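PDB 5UPB: acetoacetate decarboxylase, which is an acetoacetate decarboxylase-like lyase, whose namesakes split acetoacetate into acetone and carbon dioxide, though its own reaction may differ. Local coordinates for residues 20-34 against 51-65. Numbering follows the deposited sequence.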
# COMPACT_ATOMS: atom_id res chain seq x y z
N LEU A 20 19.71 -7.97 -20.18
CA LEU A 20 20.01 -8.95 -19.16
C LEU A 20 19.93 -8.30 -17.77
O LEU A 20 20.40 -7.19 -17.56
CB LEU A 20 21.40 -9.55 -19.40
CG LEU A 20 21.53 -10.45 -20.65
CD1 LEU A 20 22.98 -10.88 -20.83
CD2 LEU A 20 20.63 -11.68 -20.64
N TYR A 21 19.36 -9.00 -16.82
CA TYR A 21 19.32 -8.52 -15.44
C TYR A 21 20.14 -9.39 -14.50
O TYR A 21 20.39 -10.57 -14.77
CB TYR A 21 17.91 -8.45 -14.93
CG TYR A 21 17.23 -7.18 -15.42
CD1 TYR A 21 16.81 -7.02 -16.74
CD2 TYR A 21 17.02 -6.12 -14.54
CE1 TYR A 21 16.20 -5.83 -17.16
CE2 TYR A 21 16.42 -4.95 -14.94
CZ TYR A 21 16.01 -4.81 -16.23
OH TYR A 21 15.43 -3.62 -16.57
N GLY A 22 20.60 -8.76 -13.41
CA GLY A 22 21.15 -9.47 -12.29
C GLY A 22 20.33 -9.19 -11.05
O GLY A 22 19.81 -8.08 -10.87
N TRP A 23 20.26 -10.18 -10.18
CA TRP A 23 19.54 -10.14 -8.92
C TRP A 23 20.44 -10.48 -7.75
O TRP A 23 21.26 -11.41 -7.83
CB TRP A 23 18.41 -11.18 -8.91
CG TRP A 23 17.19 -10.86 -9.76
CD1 TRP A 23 15.97 -10.45 -9.30
CD2 TRP A 23 17.05 -11.02 -11.18
NE1 TRP A 23 15.08 -10.32 -10.36
CE2 TRP A 23 15.72 -10.67 -11.52
CE3 TRP A 23 17.93 -11.43 -12.21
CZ2 TRP A 23 15.25 -10.70 -12.84
CZ3 TRP A 23 17.47 -11.48 -13.51
CH2 TRP A 23 16.13 -11.10 -13.82
N GLY A 24 20.23 -9.81 -6.63
CA GLY A 24 20.60 -10.34 -5.33
C GLY A 24 19.38 -10.44 -4.45
O GLY A 24 18.43 -9.66 -4.58
N ALA A 25 19.39 -11.42 -3.57
CA ALA A 25 18.19 -11.70 -2.77
C ALA A 25 18.55 -12.35 -1.46
O ALA A 25 19.53 -13.11 -1.35
CB ALA A 25 17.22 -12.62 -3.52
N ASP A 26 17.72 -12.09 -0.47
CA ASP A 26 17.67 -12.87 0.76
C ASP A 26 16.40 -13.71 0.75
O ASP A 26 15.32 -13.19 0.46
CB ASP A 26 17.75 -11.97 1.99
CG ASP A 26 19.02 -11.14 2.02
OD1 ASP A 26 20.06 -11.57 1.48
OD2 ASP A 26 19.00 -10.06 2.59
N MET A 27 16.52 -14.98 1.13
CA MET A 27 15.47 -15.96 0.91
C MET A 27 15.15 -16.69 2.21
O MET A 27 16.06 -17.03 2.98
CB MET A 27 15.87 -17.04 -0.12
CG MET A 27 16.28 -16.49 -1.47
SD MET A 27 14.88 -15.89 -2.36
CE MET A 27 14.09 -17.41 -2.83
N LEU A 28 13.87 -16.93 2.42
CA LEU A 28 13.37 -17.87 3.42
C LEU A 28 12.63 -18.97 2.67
O LEU A 28 11.70 -18.68 1.91
CB LEU A 28 12.44 -17.17 4.42
CG LEU A 28 11.59 -18.07 5.31
CD1 LEU A 28 12.51 -18.94 6.20
CD2 LEU A 28 10.64 -17.24 6.19
N THR A 29 13.06 -20.21 2.86
CA THR A 29 12.50 -21.33 2.12
C THR A 29 12.13 -22.48 3.04
O THR A 29 12.92 -22.87 3.93
CB THR A 29 13.50 -21.80 1.06
OG1 THR A 29 13.78 -20.70 0.17
CG2 THR A 29 12.96 -22.97 0.26
N VAL A 30 10.94 -23.05 2.81
CA VAL A 30 10.48 -24.25 3.47
C VAL A 30 10.17 -25.29 2.40
O VAL A 30 9.41 -25.03 1.46
CB VAL A 30 9.27 -23.99 4.35
CG1 VAL A 30 8.74 -25.32 4.91
CG2 VAL A 30 9.65 -23.03 5.46
N TYR A 31 10.78 -26.45 2.55
CA TYR A 31 10.51 -27.57 1.68
C TYR A 31 9.40 -28.44 2.25
O TYR A 31 9.29 -28.62 3.47
CB TYR A 31 11.78 -28.39 1.49
CG TYR A 31 12.84 -27.60 0.79
CD1 TYR A 31 12.74 -27.31 -0.57
CD2 TYR A 31 13.97 -27.15 1.48
CE1 TYR A 31 13.72 -26.56 -1.22
CE2 TYR A 31 14.95 -26.40 0.84
CZ TYR A 31 14.83 -26.13 -0.52
OH TYR A 31 15.81 -25.41 -1.15
N LEU A 32 8.55 -28.92 1.35
CA LEU A 32 7.35 -29.67 1.67
C LEU A 32 7.22 -30.84 0.71
O LEU A 32 7.76 -30.83 -0.40
CB LEU A 32 6.07 -28.84 1.48
CG LEU A 32 6.01 -27.44 2.02
CD1 LEU A 32 4.76 -26.84 1.46
CD2 LEU A 32 5.99 -27.50 3.52
N ARG A 33 6.38 -31.79 1.09
CA ARG A 33 5.95 -32.86 0.20
C ARG A 33 4.43 -32.92 0.25
O ARG A 33 3.86 -32.96 1.34
CB ARG A 33 6.55 -34.22 0.57
CG ARG A 33 6.22 -35.33 -0.44
CD ARG A 33 6.94 -36.65 -0.13
NE ARG A 33 8.39 -36.46 -0.02
CZ ARG A 33 9.13 -36.71 1.06
NH1 ARG A 33 8.57 -37.18 2.18
NH2 ARG A 33 10.44 -36.49 1.03
N CYS A 34 3.80 -32.81 -0.91
CA CYS A 34 2.36 -32.96 -1.05
C CYS A 34 2.08 -34.20 -1.88
O CYS A 34 3.00 -34.87 -2.37
CB CYS A 34 1.72 -31.72 -1.71
SG CYS A 34 1.97 -30.19 -0.85
N ASP A 51 8.39 -36.45 -6.87
CA ASP A 51 7.77 -37.25 -5.82
C ASP A 51 6.81 -36.45 -4.93
O ASP A 51 6.36 -36.96 -3.91
CB ASP A 51 8.85 -37.92 -4.97
CG ASP A 51 9.68 -36.91 -4.17
OD1 ASP A 51 9.42 -35.69 -4.26
OD2 ASP A 51 10.61 -37.36 -3.46
N GLY A 52 6.43 -35.24 -5.34
CA GLY A 52 5.60 -34.39 -4.52
C GLY A 52 6.37 -33.29 -3.80
O GLY A 52 5.74 -32.48 -3.11
N LEU A 53 7.69 -33.26 -3.93
CA LEU A 53 8.47 -32.17 -3.35
C LEU A 53 7.97 -30.84 -3.89
O LEU A 53 7.72 -30.71 -5.09
CB LEU A 53 9.94 -32.32 -3.70
CG LEU A 53 10.83 -31.13 -3.28
CD1 LEU A 53 10.89 -30.94 -1.74
CD2 LEU A 53 12.22 -31.25 -3.88
N CYS A 54 7.77 -29.89 -2.99
CA CYS A 54 7.40 -28.50 -3.27
C CYS A 54 8.31 -27.64 -2.43
O CYS A 54 8.87 -28.10 -1.43
CB CYS A 54 5.94 -28.15 -2.89
SG CYS A 54 4.84 -29.13 -3.75
N MET A 55 8.50 -26.39 -2.88
CA MET A 55 9.20 -25.41 -2.06
C MET A 55 8.30 -24.19 -1.92
O MET A 55 7.70 -23.72 -2.91
CB MET A 55 10.56 -24.96 -2.61
CG MET A 55 10.60 -23.93 -3.61
SD MET A 55 12.35 -23.53 -3.83
CE MET A 55 12.53 -23.98 -5.53
N ALA A 56 8.14 -23.73 -0.69
CA ALA A 56 7.56 -22.42 -0.42
C ALA A 56 8.69 -21.44 -0.09
O ALA A 56 9.63 -21.82 0.62
CB ALA A 56 6.60 -22.51 0.76
N TYR A 57 8.66 -20.23 -0.67
CA TYR A 57 9.63 -19.22 -0.26
C TYR A 57 9.01 -17.85 -0.13
O TYR A 57 8.01 -17.51 -0.79
CB TYR A 57 10.86 -19.13 -1.19
CG TYR A 57 10.64 -18.56 -2.58
CD1 TYR A 57 10.49 -17.20 -2.79
CD2 TYR A 57 10.60 -19.39 -3.68
CE1 TYR A 57 10.29 -16.70 -4.07
CE2 TYR A 57 10.41 -18.90 -4.95
CZ TYR A 57 10.25 -17.56 -5.14
OH TYR A 57 10.09 -17.07 -6.41
N VAL A 58 9.65 -17.05 0.72
CA VAL A 58 9.45 -15.61 0.76
C VAL A 58 10.82 -14.98 0.64
O VAL A 58 11.75 -15.37 1.36
CB VAL A 58 8.80 -15.15 2.08
CG1 VAL A 58 8.71 -13.64 2.09
CG2 VAL A 58 7.46 -15.84 2.28
N GLY A 59 10.97 -14.04 -0.28
CA GLY A 59 12.26 -13.41 -0.50
C GLY A 59 12.16 -11.91 -0.72
O GLY A 59 11.14 -11.37 -1.18
N ALA A 60 13.27 -11.26 -0.40
CA ALA A 60 13.49 -9.84 -0.70
C ALA A 60 14.54 -9.74 -1.80
O ALA A 60 15.70 -10.17 -1.60
CB ALA A 60 13.92 -9.10 0.57
N PHE A 61 14.14 -9.19 -2.94
CA PHE A 61 14.92 -9.19 -4.16
C PHE A 61 15.35 -7.79 -4.54
O PHE A 61 14.65 -6.80 -4.30
CB PHE A 61 14.13 -9.80 -5.34
CG PHE A 61 13.83 -11.24 -5.20
CD1 PHE A 61 12.81 -11.67 -4.37
CD2 PHE A 61 14.60 -12.19 -5.86
CE1 PHE A 61 12.56 -13.06 -4.21
CE2 PHE A 61 14.35 -13.54 -5.69
CZ PHE A 61 13.33 -13.96 -4.86
N GLN A 62 16.51 -7.72 -5.18
CA GLN A 62 17.05 -6.48 -5.71
C GLN A 62 17.59 -6.76 -7.11
O GLN A 62 18.55 -7.54 -7.28
CB GLN A 62 18.14 -5.95 -4.77
CG GLN A 62 18.61 -4.54 -5.09
CD GLN A 62 19.63 -4.52 -6.20
OE1 GLN A 62 20.75 -4.98 -6.05
NE2 GLN A 62 19.23 -4.01 -7.33
N SER A 63 16.97 -6.17 -8.14
CA SER A 63 17.33 -6.44 -9.52
C SER A 63 17.90 -5.19 -10.19
O SER A 63 17.59 -4.05 -9.81
CB SER A 63 16.14 -6.97 -10.32
OG SER A 63 15.15 -5.96 -10.38
N THR A 64 18.79 -5.42 -11.15
CA THR A 64 19.51 -4.37 -11.87
C THR A 64 19.71 -4.76 -13.32
O THR A 64 20.21 -5.85 -13.63
CB THR A 64 20.87 -4.12 -11.24
OG1 THR A 64 20.69 -3.82 -9.86
CG2 THR A 64 21.59 -2.99 -11.91
N SER A 65 19.42 -3.81 -14.21
CA SER A 65 19.64 -4.00 -15.64
C SER A 65 21.10 -3.76 -15.97
O SER A 65 21.71 -2.79 -15.52
CB SER A 65 18.78 -3.01 -16.44
OG SER A 65 19.07 -3.06 -17.82
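An antiparallel beta pairing of two long strands, 21-34 and 53-65, runs near the centre of the acetoacetate decarboxylase-like fold, without a bulge from Tyr21 opposite Ser65 to Arg33 opposite Leu53. Strand 235-249 flanks the first and strand 80-92 the second. Backbone hydrogen bonds come in reciprocal pairs, from Gly22 with Thr64 to Leu32 with Cys54, and Cys34 N to Gly52 O adds one more.

On the face carrying Tyr21, Met27 and Phe61, side chains meet across the strands. Tyr21 has its CG beside the backbone N (chi1 -81°), which lays the ring over Ser65, with CZ 3.3 Å from Ser65 CB; its hydroxyl is hydrogen-bonded to Asp17 OD1. Shortened to an alanine, this position would lose the ring and its hydroxyl, which would probably uncover Ser65 CB and leave Asp17 without that partner. Next along, Ser63 CB sits over the five-membered ring of Trp23, 3.5 Å from Trp23 NE1, and Phe247 stacks on the indole. Ala25 CB makes a CH-pi contact with one face of Phe61, 3.5 Å from Phe61 CD2.

Met27 is bent at chi2 and chi3, and this curl brings its methyl over the Tyr57 ring in a CH-pi contact, CE lying 3.6 Å from Tyr57 CD1, while SD makes an oblique Met-aromatic contact with Phe61, 3.5 Å from its CZ. Gly59 leaves room for that sulfur: a CB there would clash with it. Tyr57 OH is hydrogen-bonded to Glu83 OE2. The buried Thr29 OG1 has no polar partner in the model.

The face with Leu28, Val30 and Ala56 packs on Leu161 of strand 156-166. Further along it, His132 of the second subunit hydrogen-bonds through NE2 to Asp26 OD1 and through its backbone N to Gln62 OE1. Within strand 53-65, Gln62 NE2 donates to Thr64 OG1 at 2.9 Å, the hydroxyl lying in the amide plane.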